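Local structure of cytochrome c-550-like protein (4LJI) at residues R41-N46 with A119-A124. The protein probably serves as a low-potential cytochrome c, carrying electrons on one covalently bound heme c, and can partially replace cytochrome c-550. Numbering follows the deposited sequence.
Sequences RLFEEN and AFILRA. With HEC (heme c), chain C.
F43 and F120 bring helices 33-46 and 111-127 together through apolar contact. Helix 33-46, which leads into the heme-attachment cysteines C47 and C50, is the equivalent of the N-terminal helix of the cytochrome c fold, and 111-127 is the C-terminal one. CE2 of F120 lies over one face of the F43 ring, 3.8 Å from F43 CG. The ring planes meet at 47°, an oblique pairing, with the centroids 5.5 Å apart. In F43 (chi1 178°) and F120 alike CG is anti to the backbone N, which turns each ring toward the other helix. I121 adds an aliphatic contact, its CG1 sitting 4.2 Å from F43 CD1, while its CD1 carries on to the heme and stops 3.5 Å from the methyl CMB. F43 also lies beside the side chains of C47 and H51, an axial ligand of the iron. Replacing F43 by alanine is likely to leave F120 CE2 and I121 CG1 without their neighbour and to strip packing from beside C47 and H51. Within helix 33-46, N46 ND2 donates in the carbonyl plane to a lone pair of L42 O at 3.0 Å, while N46 OD1 takes the indole NE1 of W108 from outside both segments. What joins the two helices here is therefore buried hydrocarbon, which I121 extends to a methyl of the heme.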
ATOM      1  N   ARG A  41       4.902   7.967   7.591  1.00 15.19           N
ATOM      2  CA  ARG A  41       3.978   8.420   6.560  1.00 17.60           C
ATOM      3  C   ARG A  41       4.386   7.919   5.170  1.00 18.92           C
ATOM      4  O   ARG A  41       3.548   7.488   4.384  1.00 18.35           O
ATOM      5  CB  ARG A  41       3.875   9.942   6.609  1.00 17.68           C
ATOM      6  CG  ARG A  41       2.912  10.557   5.618  1.00 30.30           C
ATOM      7  CD  ARG A  41       2.489  11.892   6.166  1.00 37.28           C
ATOM      8  NE  ARG A  41       2.206  11.799   7.598  1.00 42.92           N
ATOM      9  CZ  ARG A  41       0.983  11.715   8.115  1.00 44.90           C
ATOM     10  NH1 ARG A  41      -0.075  11.730   7.316  1.00 44.01           N
ATOM     11  NH2 ARG A  41       0.821  11.636   9.430  1.00 46.75           N
ATOM     12  N   LEU A  42       5.677   7.983   4.847  1.00 11.84           N
ATOM     13  CA  LEU A  42       6.141   7.437   3.583  1.00 11.16           C
ATOM     14  C   LEU A  42       5.903   5.945   3.467  1.00 17.49           C
ATOM     15  O   LEU A  42       5.594   5.442   2.401  1.00 15.16           O
ATOM     16  CB  LEU A  42       7.647   7.725   3.380  1.00 15.20           C
ATOM     17  CG  LEU A  42       7.918   9.164   3.051  1.00 19.12           C
ATOM     18  CD1 LEU A  42       9.445   9.400   3.072  1.00 15.36           C
ATOM     19  CD2 LEU A  42       7.336   9.501   1.660  1.00 17.38           C
ATOM     20  N   PHE A  43       6.056   5.221   4.570  1.00 15.39           N
ATOM     21  CA  PHE A  43       5.833   3.796   4.532  1.00 16.42           C
ATOM     22  C   PHE A  43       4.340   3.520   4.279  1.00 14.20           C
ATOM     23  O   PHE A  43       3.984   2.668   3.482  1.00 15.07           O
ATOM     24  CB  PHE A  43       6.302   3.190   5.847  1.00 12.02           C
ATOM     25  CG  PHE A  43       6.094   1.701   5.959  1.00 10.71           C
ATOM     26  CD1 PHE A  43       7.040   0.811   5.504  1.00 12.54           C
ATOM     27  CD2 PHE A  43       4.934   1.206   6.547  1.00 10.17           C
ATOM     28  CE1 PHE A  43       6.850  -0.549   5.638  1.00 14.74           C
ATOM     29  CE2 PHE A  43       4.767  -0.160   6.698  1.00 17.37           C
ATOM     30  CZ  PHE A  43       5.718  -1.016   6.196  1.00 13.35           C
ATOM     31  N   GLU A  44       3.490   4.229   5.014  1.00 15.14           N
ATOM     32  CA  GLU A  44       2.043   4.038   4.889  1.00 17.00           C
ATOM     33  C   GLU A  44       1.570   4.341   3.483  1.00 20.72           C
ATOM     34  O   GLU A  44       0.603   3.737   3.024  1.00 22.04           O
ATOM     35  CB  GLU A  44       1.306   4.957   5.854  1.00 18.91           C
ATOM     36  CG  GLU A  44       1.546   4.613   7.294  1.00 23.76           C
ATOM     37  CD  GLU A  44       0.843   5.567   8.224  1.00 30.07           C
ATOM     38  OE1 GLU A  44       0.300   5.090   9.237  1.00 37.06           O
ATOM     39  OE2 GLU A  44       0.821   6.787   7.922  1.00 31.19           O
ATOM     40  N   GLU A  45       2.246   5.264   2.795  1.00 20.05           N
ATOM     41  CA  GLU A  45       1.791   5.680   1.469  1.00 21.22           C
ATOM     42  C   GLU A  45       2.306   4.804   0.339  1.00 25.78           C
ATOM     43  O   GLU A  45       1.645   4.655  -0.699  1.00 24.18           O
ATOM     44  CB  GLU A  45       2.110   7.164   1.203  1.00 20.39           C
ATOM     45  CG  GLU A  45       1.521   8.169   2.234  1.00 35.22           C
ATOM     46  CD  GLU A  45      -0.008   8.107   2.430  1.00 44.81           C
ATOM     47  OE1 GLU A  45      -0.732   7.475   1.617  1.00 43.46           O
ATOM     48  OE2 GLU A  45      -0.491   8.713   3.419  1.00 49.31           O
ATOM     49  N   ASN A  46       3.459   4.181   0.547  1.00 15.61           N
ATOM     50  CA  ASN A  46       4.177   3.545  -0.549  1.00 13.81           C
ATOM     51  C   ASN A  46       4.414   2.061  -0.415  1.00 13.47           C
ATOM     52  O   ASN A  46       4.782   1.413  -1.407  1.00 14.72           O
ATOM     53  CB  ASN A  46       5.533   4.235  -0.768  1.00 15.05           C
ATOM     54  CG  ASN A  46       5.377   5.659  -1.228  1.00 17.58           C
ATOM     55  OD1 ASN A  46       4.923   5.903  -2.356  1.00 22.13           O
ATOM     56  ND2 ASN A  46       5.711   6.618  -0.364  1.00 20.41           N
ATOM     57  N   ALA A 119      14.961   4.733   8.251  1.00 12.99           N
ATOM     58  CA  ALA A 119      15.016   4.889   9.710  1.00 13.31           C
ATOM     59  C   ALA A 119      13.740   4.353  10.386  1.00 14.08           C
ATOM     60  O   ALA A 119      13.807   3.678  11.408  1.00 15.26           O
ATOM     61  CB  ALA A 119      15.237   6.347  10.095  1.00 16.39           C
ATOM     62  N   PHE A 120      12.584   4.659   9.819  1.00 17.47           N
ATOM     63  CA  PHE A 120      11.333   4.132  10.354  1.00 13.98           C
ATOM     64  C   PHE A 120      11.334   2.603  10.386  1.00 15.07           C
ATOM     65  O   PHE A 120      11.023   2.015  11.411  1.00 13.71           O
ATOM     66  CB  PHE A 120      10.122   4.665   9.586  1.00 15.80           C
ATOM     67  CG  PHE A 120       8.868   3.983   9.962  1.00 11.96           C
ATOM     68  CD1 PHE A 120       8.201   4.313  11.137  1.00 15.32           C
ATOM     69  CD2 PHE A 120       8.358   2.966   9.156  1.00 11.78           C
ATOM     70  CE1 PHE A 120       6.995   3.647  11.508  1.00 14.07           C
ATOM     71  CE2 PHE A 120       7.158   2.284   9.527  1.00 18.42           C
ATOM     72  CZ  PHE A 120       6.497   2.631  10.716  1.00 18.13           C
ATOM     73  N   ILE A 121      11.715   1.962   9.280  1.00 13.56           N
ATOM     74  CA  ILE A 121      11.697   0.505   9.185  1.00 14.10           C
ATOM     75  C   ILE A 121      12.673  -0.060  10.192  1.00 13.44           C
ATOM     76  O   ILE A 121      12.372  -1.041  10.882  1.00 14.72           O
ATOM     77  CB  ILE A 121      12.093   0.019   7.772  1.00 12.83           C
ATOM     78  CG1 ILE A 121      10.993   0.352   6.763  1.00 19.64           C
ATOM     79  CG2 ILE A 121      12.361  -1.510   7.772  1.00 21.09           C
ATOM     80  CD1 ILE A 121      11.451   0.142   5.338  1.00 22.18           C
ATOM     81  N   LEU A 122      13.837   0.571  10.293  1.00 14.40           N
ATOM     82  CA  LEU A 122      14.905   0.080  11.154  1.00 17.10           C
ATOM     83  C   LEU A 122      14.546   0.191  12.637  1.00 13.07           C
ATOM     84  O   LEU A 122      14.797  -0.741  13.432  1.00 16.60           O
ATOM     85  CB  LEU A 122      16.210   0.798  10.809  1.00 19.62           C
ATOM     86  CG  LEU A 122      17.524   0.192  11.248  1.00 25.03           C
ATOM     87  CD1 LEU A 122      17.502  -1.304  11.015  1.00 27.75           C
ATOM     88  CD2 LEU A 122      18.608   0.859  10.422  1.00 21.67           C
ATOM     89  N   ARG A 123      13.994   1.327  13.040  1.00 14.89           N
ATOM     90  CA  ARG A 123      13.515   1.463  14.414  1.00 14.68           C
ATOM     91  C   ARG A 123      12.337   0.566  14.751  1.00 16.78           C
ATOM     92  O   ARG A 123      12.270   0.004  15.833  1.00 16.68           O
ATOM     93  CB  ARG A 123      13.196   2.914  14.745  1.00 15.12           C
ATOM     94  CG  ARG A 123      12.714   3.172  16.175  1.00 16.22           C
ATOM     95  CD  ARG A 123      13.718   2.715  17.218  1.00 20.95           C
ATOM     96  NE  ARG A 123      13.350   3.240  18.534  1.00 19.21           N
ATOM     97  CZ  ARG A 123      14.098   3.122  19.621  1.00 24.10           C
ATOM     98  NH1 ARG A 123      15.275   2.507  19.544  1.00 21.91           N
ATOM     99  NH2 ARG A 123      13.663   3.629  20.772  1.00 27.22           N
ATOM    100  N   ALA A 124      11.393   0.433  13.829  1.00 13.00           N
ATOM    101  CA  ALA A 124      10.290  -0.468  14.016  1.00 12.94           C
ATOM    102  C   ALA A 124      10.735  -1.906  14.213  1.00 13.10           C
ATOM    103  O   ALA A 124      10.243  -2.606  15.106  1.00 17.45           O
ATOM    104  CB  ALA A 124       9.346  -0.369  12.806  1.00 13.95           C
TER
HETATM  105 FE   HEC C 301       9.344  -4.599  -0.275  1.00 13.28          FE
HETATM  106  CHA HEC C 301      11.532  -7.200   0.334  1.00 19.35           C
HETATM  107  CHB HEC C 301      11.204  -2.525   1.756  1.00 11.27           C
HETATM  108  CHC HEC C 301       7.305  -1.862  -1.128  1.00 13.24           C
HETATM  109  CHD HEC C 301       7.223  -6.679  -1.855  1.00 16.28           C
HETATM  110  NA  HEC C 301      10.979  -4.805   0.860  1.00 11.28           N
HETATM  111  C1A HEC C 301      11.753  -5.964   0.921  1.00 11.46           C
HETATM  112  C2A HEC C 301      12.870  -5.711   1.809  1.00 14.00           C
HETATM  113  C3A HEC C 301      12.759  -4.413   2.202  1.00 14.43           C
HETATM  114  C4A HEC C 301      11.637  -3.828   1.601  1.00 12.67           C
HETATM  115  CMA HEC C 301      13.715  -3.681   3.108  1.00 13.94           C
HETATM  116  CAA HEC C 301      13.958  -6.695   2.242  1.00 12.12           C
HETATM  117  CBA HEC C 301      13.486  -7.541   3.451  1.00 14.20           C
HETATM  118  CGA HEC C 301      14.512  -8.526   3.956  1.00 16.34           C
HETATM  119  O1A HEC C 301      15.684  -8.570   3.488  1.00 13.48           O
HETATM  120  O2A HEC C 301      14.186  -9.327   4.892  1.00 16.25           O
HETATM  121  NB  HEC C 301       9.243  -2.576   0.224  1.00 19.60           N
HETATM  122  C1B HEC C 301      10.133  -1.961   1.026  1.00 10.49           C
HETATM  123  C2B HEC C 301       9.779  -0.600   1.134  1.00 10.37           C
HETATM  124  C3B HEC C 301       8.709  -0.357   0.309  1.00 10.73           C
HETATM  125  C4B HEC C 301       8.365  -1.675  -0.251  1.00 15.21           C
HETATM  126  CMB HEC C 301      10.531   0.432   1.944  1.00 13.22           C
HETATM  127  CAB HEC C 301       7.987   0.919   0.084  1.00 10.11           C
HETATM  128  CBB HEC C 301       8.772   1.848  -0.580  1.00 12.91           C
HETATM  129  NC  HEC C 301       7.576  -4.317  -1.299  1.00 10.47           N
HETATM  130  C1C HEC C 301       6.944  -3.127  -1.546  1.00 14.63           C
HETATM  131  C2C HEC C 301       5.727  -3.429  -2.170  1.00 16.13           C
HETATM  132  C3C HEC C 301       5.688  -4.782  -2.390  1.00 17.98           C
HETATM  133  C4C HEC C 301       6.870  -5.356  -1.846  1.00 18.05           C
HETATM  134  CMC HEC C 301       4.673  -2.406  -2.571  1.00 19.12           C
HETATM  135  CAC HEC C 301       4.532  -5.511  -3.000  1.00 15.87           C
HETATM  136  CBC HEC C 301       4.144  -5.260  -4.271  1.00 16.67           C
HETATM  137  ND  HEC C 301       9.381  -6.535  -0.659  1.00 18.50           N
HETATM  138  C1D HEC C 301       8.442  -7.173  -1.373  1.00 11.34           C
HETATM  139  C2D HEC C 301       8.838  -8.566  -1.576  1.00 13.48           C
HETATM  140  C3D HEC C 301      10.024  -8.729  -0.959  1.00 16.29           C
HETATM  141  C4D HEC C 301      10.350  -7.439  -0.370  1.00 13.03           C
HETATM  142  CMD HEC C 301       8.041  -9.621  -2.318  1.00 17.91           C
HETATM  143  CAD HEC C 301      10.845  -9.990  -0.923  1.00 18.63           C
HETATM  144  CBD HEC C 301      11.945  -9.829  -1.993  1.00 24.66           C
HETATM  145  CGD HEC C 301      12.905 -10.910  -2.453  1.00 26.81           C
HETATM  146  O1D HEC C 301      13.453 -11.725  -1.663  1.00 26.54           O
HETATM  147  O2D HEC C 301      13.181 -10.958  -3.678  1.00 34.53           O